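Long-range contacts in antifreeze protein (Marinomonas primoryensis, PDB 3P4G), which probably lets an Antarctic bacterium bind ice through ordered surface waters held by a right-handed, calcium-binding beta-helix: residues S60-V68 with Y87-K95; G132-I143 with A151-L162. One frame throughout, in Å; residues are numbered along the deposited sequence.

How the contacts relate
Both contacts are stacking contacts between successive coils of one right-handed beta-helix. Contact 1 (60-68 with 87-95) closes along the chain before contact 2 (132-143 with 151-162) opens. Their centres are about 20 Å apart and their nearest atoms about 7 Å, so they do not touch. They share one parallel strand stack: 58-61 and 85-88 of contact 1 are separated from 142-145 and 161-164 of contact 2 by strands 104-107 and 123-126. Contact 2 also takes in strands 134-135 and 153-154 of a second stack and the calcium-binding turns. Contact 1 joins coils at a turn without metal, contact 2 where ions join the coils, consistent with the protein's dependence on calcium.

Contact 1: residues S60-V68 with Y87-K95; sequences SIDGNVEDV and YVAGDVLGK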
loop_
_atom_site.group_PDB
_atom_site.type_symbol
_atom_site.label_atom_id
_atom_site.label_comp_id
_atom_site.label_asym_id
_atom_site.label_seq_id
_atom_site.Cartn_x
_atom_site.Cartn_y
_atom_site.Cartn_z
ATOM N N SER A 60 -19.359 -6.342 18.437
ATOM C CA SER A 60 -18.171 -7.018 18.948
ATOM C C SER A 60 -18.448 -8.499 18.896
ATOM O O SER A 60 -19.443 -8.977 19.442
ATOM C CB SER A 60 -17.863 -6.592 20.385
ATOM O OG SER A 60 -17.767 -5.186 20.490
ATOM N N ILE A 61 -17.572 -9.208 18.217
ATOM C CA ILE A 61 -17.724 -10.648 17.904
ATOM C C ILE A 61 -16.439 -11.330 18.360
ATOM O O ILE A 61 -15.338 -10.963 17.923
ATOM C CB ILE A 61 -17.941 -10.836 16.328
ATOM C CG1 ILE A 61 -19.262 -10.193 15.859
ATOM C CG2 ILE A 61 -17.872 -12.319 15.869
ATOM C CD1 ILE A 61 -19.252 -9.666 14.430
ATOM N N ASP A 62 -16.541 -12.307 19.263
ATOM C CA ASP A 62 -15.336 -12.974 19.745
ATOM C C ASP A 62 -14.930 -14.115 18.804
ATOM O O ASP A 62 -13.783 -14.580 18.840
ATOM C CB ASP A 62 -15.591 -13.552 21.122
ATOM C CG ASP A 62 -15.832 -12.492 22.153
ATOM O OD1 ASP A 62 -15.293 -11.367 21.995
ATOM O OD2 ASP A 62 -16.511 -12.820 23.135
ATOM N N GLY A 63 -15.887 -14.597 18.018
ATOM C CA GLY A 63 -15.640 -15.673 17.044
ATOM C C GLY A 63 -15.378 -15.159 15.640
ATOM O O GLY A 63 -14.768 -14.083 15.460
ATOM N N ASN A 64 -15.895 -15.891 14.652
ATOM C CA ASN A 64 -15.658 -15.592 13.232
ATOM C C ASN A 64 -16.898 -14.996 12.592
ATOM O O ASN A 64 -18.025 -15.321 12.994
ATOM C CB ASN A 64 -15.330 -16.893 12.469
ATOM C CG ASN A 64 -14.143 -17.604 13.041
ATOM O OD1 ASN A 64 -13.124 -16.976 13.326
ATOM N ND2 ASN A 64 -14.249 -18.945 13.185
ATOM N N VAL A 65 -16.702 -14.143 11.596
ATOM C CA VAL A 65 -17.785 -13.821 10.675
ATOM C C VAL A 65 -17.719 -14.891 9.591
ATOM O O VAL A 65 -16.755 -14.945 8.779
ATOM C CB VAL A 65 -17.631 -12.405 10.067
ATOM C CG1 VAL A 65 -18.751 -12.121 9.029
ATOM C CG2 VAL A 65 -17.575 -11.390 11.193
ATOM N N GLU A 66 -18.740 -15.730 9.568
ATOM C CA GLU A 66 -18.711 -16.900 8.698
ATOM C C GLU A 66 -19.102 -16.588 7.235
ATOM O O GLU A 66 -19.688 -15.540 6.934
ATOM C CB GLU A 66 -19.568 -18.004 9.283
ATOM C CG GLU A 66 -18.977 -18.595 10.576
ATOM C CD GLU A 66 -19.828 -19.705 11.152
ATOM O OE1 GLU A 66 -20.926 -20.007 10.618
ATOM O OE2 GLU A 66 -19.380 -20.300 12.143
ATOM N N ASP A 67 -18.745 -17.515 6.336
ATOM C CA ASP A 67 -19.117 -17.473 4.925
ATOM C C ASP A 67 -20.612 -17.799 4.740
ATOM O O ASP A 67 -20.975 -18.849 4.194
ATOM C CB ASP A 67 -18.261 -18.495 4.165
ATOM C CG ASP A 67 -18.310 -18.328 2.645
ATOM O OD1 ASP A 67 -18.971 -17.406 2.125
ATOM O OD2 ASP A 67 -17.670 -19.162 1.968
ATOM N N VAL A 68 -21.470 -16.893 5.217
ATOM C CA VAL A 68 -22.925 -17.018 5.092
ATOM C C VAL A 68 -23.355 -16.896 3.627
ATOM O O VAL A 68 -22.926 -15.987 2.948
ATOM C CB VAL A 68 -23.612 -15.920 5.956
ATOM C CG1 VAL A 68 -25.136 -16.015 5.872
ATOM C CG2 VAL A 68 -23.130 -16.075 7.412
ATOM N N TYR A 87 -15.591 -4.798 16.150
ATOM C CA TYR A 87 -14.470 -5.578 16.634
ATOM C C TYR A 87 -14.784 -7.034 16.285
ATOM O O TYR A 87 -15.882 -7.496 16.541
ATOM C CB TYR A 87 -14.348 -5.425 18.141
ATOM C CG TYR A 87 -13.316 -6.376 18.741
ATOM C CD1 TYR A 87 -11.956 -6.094 18.656
ATOM C CD2 TYR A 87 -13.719 -7.540 19.388
ATOM C CE1 TYR A 87 -11.015 -6.978 19.201
ATOM C CE2 TYR A 87 -12.789 -8.416 19.950
ATOM C CZ TYR A 87 -11.455 -8.121 19.862
ATOM O OH TYR A 87 -10.520 -8.992 20.387
ATOM N N VAL A 88 -13.855 -7.707 15.631
ATOM C CA VAL A 88 -13.922 -9.173 15.420
ATOM C C VAL A 88 -12.613 -9.834 15.942
ATOM O O VAL A 88 -11.527 -9.498 15.439
ATOM C CB VAL A 88 -14.096 -9.503 13.919
ATOM C CG1 VAL A 88 -14.056 -11.023 13.748
ATOM C CG2 VAL A 88 -15.395 -8.925 13.360
ATOM N N ALA A 89 -12.691 -10.756 16.915
ATOM C CA ALA A 89 -11.484 -11.401 17.445
ATOM C C ALA A 89 -10.977 -12.545 16.565
ATOM O O ALA A 89 -9.806 -12.885 16.622
ATOM C CB ALA A 89 -11.759 -11.934 18.860
ATOM N N GLY A 90 -11.890 -13.156 15.792
ATOM C CA GLY A 90 -11.566 -14.273 14.913
ATOM C C GLY A 90 -11.284 -13.833 13.499
ATOM O O GLY A 90 -10.760 -12.728 13.268
ATOM N N ASP A 91 -11.688 -14.695 12.554
ATOM C CA ASP A 91 -11.436 -14.474 11.131
ATOM C C ASP A 91 -12.716 -13.947 10.489
ATOM O O ASP A 91 -13.812 -14.106 11.021
ATOM C CB ASP A 91 -11.050 -15.797 10.442
ATOM C CG ASP A 91 -9.742 -16.376 10.976
ATOM O OD1 ASP A 91 -8.866 -15.606 11.412
ATOM O OD2 ASP A 91 -9.559 -17.618 10.926
ATOM N N VAL A 92 -12.546 -13.364 9.320
ATOM C CA VAL A 92 -13.665 -12.837 8.551
ATOM C C VAL A 92 -13.687 -13.601 7.250
ATOM O O VAL A 92 -12.735 -13.497 6.435
ATOM C CB VAL A 92 -13.533 -11.331 8.297
ATOM C CG1 VAL A 92 -14.620 -10.867 7.318
ATOM C CG2 VAL A 92 -13.665 -10.567 9.596
ATOM N N LEU A 93 -14.764 -14.378 7.081
ATOM C CA LEU A 93 -14.956 -15.230 5.886
ATOM C C LEU A 93 -16.219 -14.862 5.092
ATOM O O LEU A 93 -16.533 -15.509 4.080
ATOM C CB LEU A 93 -15.026 -16.708 6.251
ATOM C CG LEU A 93 -13.837 -17.231 7.056
ATOM C CD1 LEU A 93 -14.087 -17.126 8.546
ATOM C CD2 LEU A 93 -13.680 -18.747 6.662
ATOM N N GLY A 94 -16.942 -13.853 5.580
ATOM C CA GLY A 94 -18.113 -13.287 4.888
ATOM C C GLY A 94 -17.935 -11.770 4.801
ATOM O O GLY A 94 -17.283 -11.147 5.678
ATOM N N LYS A 95 -18.488 -11.177 3.735
ATOM C CA LYS A 95 -18.206 -9.785 3.409
ATOM C C LYS A 95 -18.634 -8.802 4.506
ATOM O O LYS A 95 -19.715 -8.917 5.047
ATOM C CB LYS A 95 -18.894 -9.392 2.090
ATOM C CG LYS A 95 -18.732 -7.883 1.748
ATOM C CD LYS A 95 -19.331 -7.564 0.350
ATOM C CE LYS A 95 -19.148 -6.077 0.090
ATOM N NZ LYS A 95 -19.613 -5.745 -1.282
#
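With CG of N64 set opposite its own carbonyl carbon (chi1 -58°), the amide reaches across to the next turn, where OD1 accepts D91 N at 2.8 Å. That bond is almost straight, 178° at the hydrogen, although the donor lies somewhat tilted from the amide carbonyl plane. V65 has CG1 opposite its backbone N (chi1 177°), which leaves CG2 to meet V88 CG2 at 3.9 Å, the two side chains crossing at about a right angle. I61 meets the same methyl: it runs alongside V88 and points the same way, with CD1 4.1 Å from V88 CG2. I61 and V65 also touch L77 of strand 77-78, so this apolar group belongs to the interior of the right-handed beta-helix, in which strands 58-61 and 85-88 are parallel rungs of adjacent coils. I61 N donates to Y87 O at 2.9 Å, and A89 N returns a bond to I61 O; beyond the strands, V65 N to D91 O and L93 N to V65 O continue the pattern through the turn. The N64 arrangement recurs along the stack: N45 OD1 accepts N64 N, and D91 OD1 accepts D110 N. At G90 a CB would clash with both N64 OD1, at about 2.4 Å, and G63 O. L93 CD1 lies 3.5 Å from V65 O, with N64 CB a little farther off.

Contact 2: residues G132-I143 with A151-L162; sequences GDLDAGTDNDNI and AALNAGTGNDNL. With CA (calcium ion), chain J; CA (calcium ion), chain I; CA (calcium ion), chain K; MG (magnesium ion), chain R.
D141 and D160, one from each coil, grip the same calcium ion (chain J): D141 OD2 and D160 OD1 each bind it at 2.3 Å. The carbonyl oxygens of G137, D139, A155 and T157 complete six ligands. This is the calcium-binding turn of a right-handed beta-helix, akin to the turns of RTX beta-rolls. Each carboxylate bridges two ions: D141 OD1 holds the chain I calcium, shared with D122 of the preceding coil, and D160 OD2 the chain K calcium, shared with D179 of the following one. CG opposite the carbonyl carbon in both (chi1 -53° and -54°) gives the same pose one coil apart. D160 OD1 also accepts D141 N at 2.9 Å through its anti lone pair, an added restraint on its rotation. Outside the metal row, N140 OD1 accepts N159 N at 2.8 Å, and T138 and T157 lie side by side, a Thr and Asn row consistent with the ice-binding face. N142 and N161 also run alongside each other; N161 ND2 meets N142 OD1 at 3.1 Å from above its carbonyl plane, the amides 35° apart. On the second strand stack, D135 OD2 accepts G137 N at 2.7 Å, an Asx turn entering the calcium loop, while D135 OD1 rests 3.8 Å from N154 CB. An alanine here has no carboxylate to offer G137 N, and the entrance to the calcium loop would probably be freer to move. Inside the coil, L134 CD2 faces L153 CG at 4.2 Å, and I143 CG2 packs 3.6 Å from L162 CD1.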
loop_
_atom_site.group_PDB
_atom_site.type_symbol
_atom_site.label_atom_id
_atom_site.label_comp_id
_atom_site.label_asym_id
_atom_site.label_seq_id
_atom_site.Cartn_x
_atom_site.Cartn_y
_atom_site.Cartn_z
ATOM N N GLY A 132 -9.029 -11.376 0.869
ATOM C CA GLY A 132 -10.233 -10.932 0.129
ATOM C C GLY A 132 -9.930 -9.514 -0.327
ATOM O O GLY A 132 -8.964 -8.904 0.159
ATOM N N ASP A 133 -10.712 -8.981 -1.251
ATOM C CA ASP A 133 -10.456 -7.654 -1.786
ATOM C C ASP A 133 -10.960 -6.609 -0.845
ATOM O O ASP A 133 -12.113 -6.641 -0.451
ATOM C CB ASP A 133 -11.189 -7.433 -3.125
ATOM C CG ASP A 133 -10.639 -8.294 -4.243
ATOM O OD1 ASP A 133 -9.514 -8.864 -4.152
ATOM O OD2 ASP A 133 -11.339 -8.402 -5.254
ATOM N N LEU A 134 -10.085 -5.685 -0.489
ATOM C CA LEU A 134 -10.481 -4.565 0.352
ATOM C C LEU A 134 -10.637 -3.275 -0.427
ATOM O O LEU A 134 -9.773 -2.911 -1.296
ATOM C CB LEU A 134 -9.415 -4.370 1.450
ATOM C CG LEU A 134 -9.811 -3.352 2.550
ATOM C CD1 LEU A 134 -9.131 -3.770 3.831
ATOM C CD2 LEU A 134 -9.323 -2.001 2.274
ATOM N N ASP A 135 -11.723 -2.539 -0.127
ATOM C CA ASP A 135 -11.884 -1.205 -0.699
ATOM C C ASP A 135 -12.131 -0.215 0.422
ATOM O O ASP A 135 -13.123 -0.342 1.144
ATOM C CB ASP A 135 -13.056 -1.162 -1.698
ATOM C CG ASP A 135 -12.994 0.065 -2.592
ATOM O OD1 ASP A 135 -13.045 -0.033 -3.864
ATOM O OD2 ASP A 135 -12.764 1.132 -2.063
ATOM N N ALA A 136 -11.214 0.742 0.618
ATOM C CA ALA A 136 -11.395 1.709 1.724
ATOM C C ALA A 136 -12.352 2.814 1.305
ATOM O O ALA A 136 -12.832 3.611 2.141
ATOM C CB ALA A 136 -10.041 2.302 2.153
ATOM N N GLY A 137 -12.646 2.891 -0.005
ATOM C CA GLY A 137 -13.625 3.840 -0.521
ATOM C C GLY A 137 -13.189 5.306 -0.507
ATOM O O GLY A 137 -11.980 5.646 -0.299
ATOM N N THR A 138 -14.161 6.183 -0.700
ATOM C CA THR A 138 -13.905 7.635 -0.703
ATOM C C THR A 138 -13.414 8.105 0.674
ATOM O O THR A 138 -13.426 7.315 1.645
ATOM C CB THR A 138 -15.135 8.447 -1.148
ATOM O OG1 THR A 138 -16.173 8.352 -0.154
ATOM C CG2 THR A 138 -15.688 7.928 -2.515
ATOM N N ASP A 139 -12.983 9.373 0.717
ATOM C CA ASP A 139 -12.453 10.026 1.938
ATOM C C ASP A 139 -11.116 9.409 2.424
ATOM O O ASP A 139 -10.516 8.530 1.770
ATOM C CB ASP A 139 -13.509 10.052 3.073
ATOM C CG ASP A 139 -14.234 11.387 3.198
ATOM O OD1 ASP A 139 -13.991 12.309 2.355
ATOM O OD2 ASP A 139 -15.075 11.517 4.157
ATOM N N ASN A 140 -10.673 9.848 3.589
ATOM C CA ASN A 140 -9.260 9.690 3.968
ATOM C C ASN A 140 -9.122 8.579 4.984
ATOM O O ASN A 140 -9.459 8.746 6.152
ATOM C CB ASN A 140 -8.797 11.022 4.506
ATOM C CG ASN A 140 -9.203 12.185 3.552
ATOM O OD1 ASN A 140 -8.495 12.471 2.603
ATOM N ND2 ASN A 140 -10.382 12.753 3.761
ATOM N N ASP A 141 -8.720 7.424 4.473
ATOM C CA ASP A 141 -8.772 6.179 5.240
ATOM C C ASP A 141 -7.419 5.728 5.765
ATOM O O ASP A 141 -6.370 5.910 5.110
ATOM C CB ASP A 141 -9.355 5.085 4.376
ATOM C CG ASP A 141 -10.710 5.503 3.764
ATOM O OD1 ASP A 141 -11.732 5.630 4.503
ATOM O OD2 ASP A 141 -10.786 5.599 2.527
ATOM N N ASN A 142 -7.473 5.108 6.931
ATOM C CA ASN A 142 -6.310 4.457 7.528
ATOM C C ASN A 142 -6.514 2.957 7.438
ATOM O O ASN A 142 -7.574 2.461 7.880
ATOM C CB ASN A 142 -6.161 4.845 8.965
ATOM C CG ASN A 142 -4.730 4.634 9.457
ATOM O OD1 ASN A 142 -3.858 5.466 9.209
ATOM N ND2 ASN A 142 -4.470 3.456 10.083
ATOM N N ILE A 143 -5.566 2.263 6.766
ATOM C CA ILE A 143 -5.612 0.780 6.633
ATOM C C ILE A 143 -4.319 0.172 7.236
ATOM O O ILE A 143 -3.189 0.569 6.866
ATOM C CB ILE A 143 -5.783 0.307 5.173
ATOM C CG1 ILE A 143 -7.034 0.958 4.518
ATOM C CG2 ILE A 143 -5.884 -1.205 5.088
ATOM C CD1 ILE A 143 -6.664 2.123 3.641
ATOM N N ALA A 151 -4.561 -10.030 -2.046
ATOM C CA ALA A 151 -5.605 -9.765 -2.999
ATOM C C ALA A 151 -5.598 -8.278 -3.441
ATOM O O ALA A 151 -4.556 -7.596 -3.305
ATOM C CB ALA A 151 -6.965 -10.188 -2.354
ATOM N N ALA A 152 -6.702 -7.765 -3.994
ATOM C CA ALA A 152 -6.764 -6.334 -4.330
ATOM C C ALA A 152 -6.905 -5.472 -3.088
ATOM O O ALA A 152 -7.612 -5.829 -2.157
ATOM C CB ALA A 152 -7.942 -5.998 -5.298
ATOM N N LEU A 153 -6.242 -4.334 -3.061
ATOM C CA LEU A 153 -6.481 -3.400 -1.971
ATOM C C LEU A 153 -6.587 -2.017 -2.647
ATOM O O LEU A 153 -5.619 -1.484 -3.211
ATOM C CB LEU A 153 -5.367 -3.450 -0.921
ATOM C CG LEU A 153 -5.682 -2.704 0.389
ATOM C CD1 LEU A 153 -4.717 -3.197 1.506
ATOM C CD2 LEU A 153 -5.599 -1.164 0.300
ATOM N N ASN A 154 -7.783 -1.449 -2.604
ATOM C CA ASN A 154 -8.055 -0.169 -3.210
ATOM C C ASN A 154 -8.328 0.861 -2.120
ATOM O O ASN A 154 -9.340 0.749 -1.422
ATOM C CB ASN A 154 -9.253 -0.343 -4.146
ATOM C CG ASN A 154 -8.903 -1.199 -5.348
ATOM O OD1 ASN A 154 -7.854 -1.018 -5.951
ATOM N ND2 ASN A 154 -9.758 -2.160 -5.671
ATOM N N ALA A 155 -7.419 1.832 -1.949
ATOM C CA ALA A 155 -7.564 2.835 -0.889
ATOM C C ALA A 155 -8.549 3.976 -1.268
ATOM O O ALA A 155 -9.090 4.708 -0.374
ATOM C CB ALA A 155 -6.183 3.369 -0.511
ATOM N N GLY A 156 -8.778 4.098 -2.575
ATOM C CA GLY A 156 -9.766 5.035 -3.193
ATOM C C GLY A 156 -9.309 6.471 -3.262
ATOM O O GLY A 156 -8.130 6.830 -3.015
ATOM N N THR A 157 -10.264 7.334 -3.527
ATOM C CA THR A 157 -10.023 8.729 -3.369
ATOM C C THR A 157 -9.727 8.995 -1.905
ATOM O O THR A 157 -9.939 8.140 -1.009
ATOM C CB THR A 157 -11.247 9.566 -3.824
ATOM O OG1 THR A 157 -12.302 9.407 -2.856
ATOM C CG2 THR A 157 -11.709 9.166 -5.269
ATOM N N GLY A 158 -9.175 10.181 -1.671
ATOM C CA GLY A 158 -8.738 10.571 -0.326
ATOM C C GLY A 158 -7.244 10.385 -0.059
ATOM O O GLY A 158 -6.558 9.587 -0.698
ATOM N N ASN A 159 -6.766 11.130 0.914
ATOM C CA ASN A 159 -5.393 11.001 1.418
ATOM C C ASN A 159 -5.320 9.784 2.378
ATOM O O ASN A 159 -5.611 9.912 3.571
ATOM C CB ASN A 159 -4.994 12.270 2.162
ATOM C CG ASN A 159 -5.128 13.514 1.324
ATOM O OD1 ASN A 159 -4.663 13.579 0.189
ATOM N ND2 ASN A 159 -5.682 14.529 1.905
ATOM N N ASP A 160 -4.989 8.613 1.821
ATOM C CA ASP A 160 -5.059 7.343 2.571
ATOM C C ASP A 160 -3.697 6.932 3.097
ATOM O O ASP A 160 -2.647 7.197 2.482
ATOM C CB ASP A 160 -5.604 6.225 1.654
ATOM C CG ASP A 160 -6.973 6.618 0.999
ATOM O OD1 ASP A 160 -7.987 6.824 1.724
ATOM O OD2 ASP A 160 -7.059 6.725 -0.240
ATOM N N ASN A 161 -3.729 6.204 4.202
ATOM C CA ASN A 161 -2.512 5.707 4.821
ATOM C C ASN A 161 -2.648 4.191 4.931
ATOM O O ASN A 161 -3.646 3.693 5.490
ATOM C CB ASN A 161 -2.329 6.298 6.198
ATOM C CG ASN A 161 -1.008 5.844 6.819
ATOM O OD1 ASN A 161 0.036 6.092 6.253
ATOM N ND2 ASN A 161 -1.053 5.123 7.949
ATOM N N LEU A 162 -1.693 3.484 4.320
ATOM C CA LEU A 162 -1.677 2.014 4.304
ATOM C C LEU A 162 -0.374 1.534 4.953
ATOM O O LEU A 162 0.714 1.885 4.477
ATOM C CB LEU A 162 -1.791 1.502 2.868
ATOM C CG LEU A 162 -1.610 -0.023 2.707
ATOM C CD1 LEU A 162 -2.622 -0.802 3.580
ATOM C CD2 LEU A 162 -1.773 -0.356 1.228
HETATM CA CA CA J . -9.974 6.566 0.588
HETATM CA CA CA I . -13.642 5.534 3.253
HETATM CA CA CA K . -6.131 7.762 -2.151
HETATM MG MG MG R . -16.763 12.651 4.169
HETATM O O HOH W 1 -15.330 14.131 3.636
HETATM O O HOH W 2 -16.412 13.068 6.125
#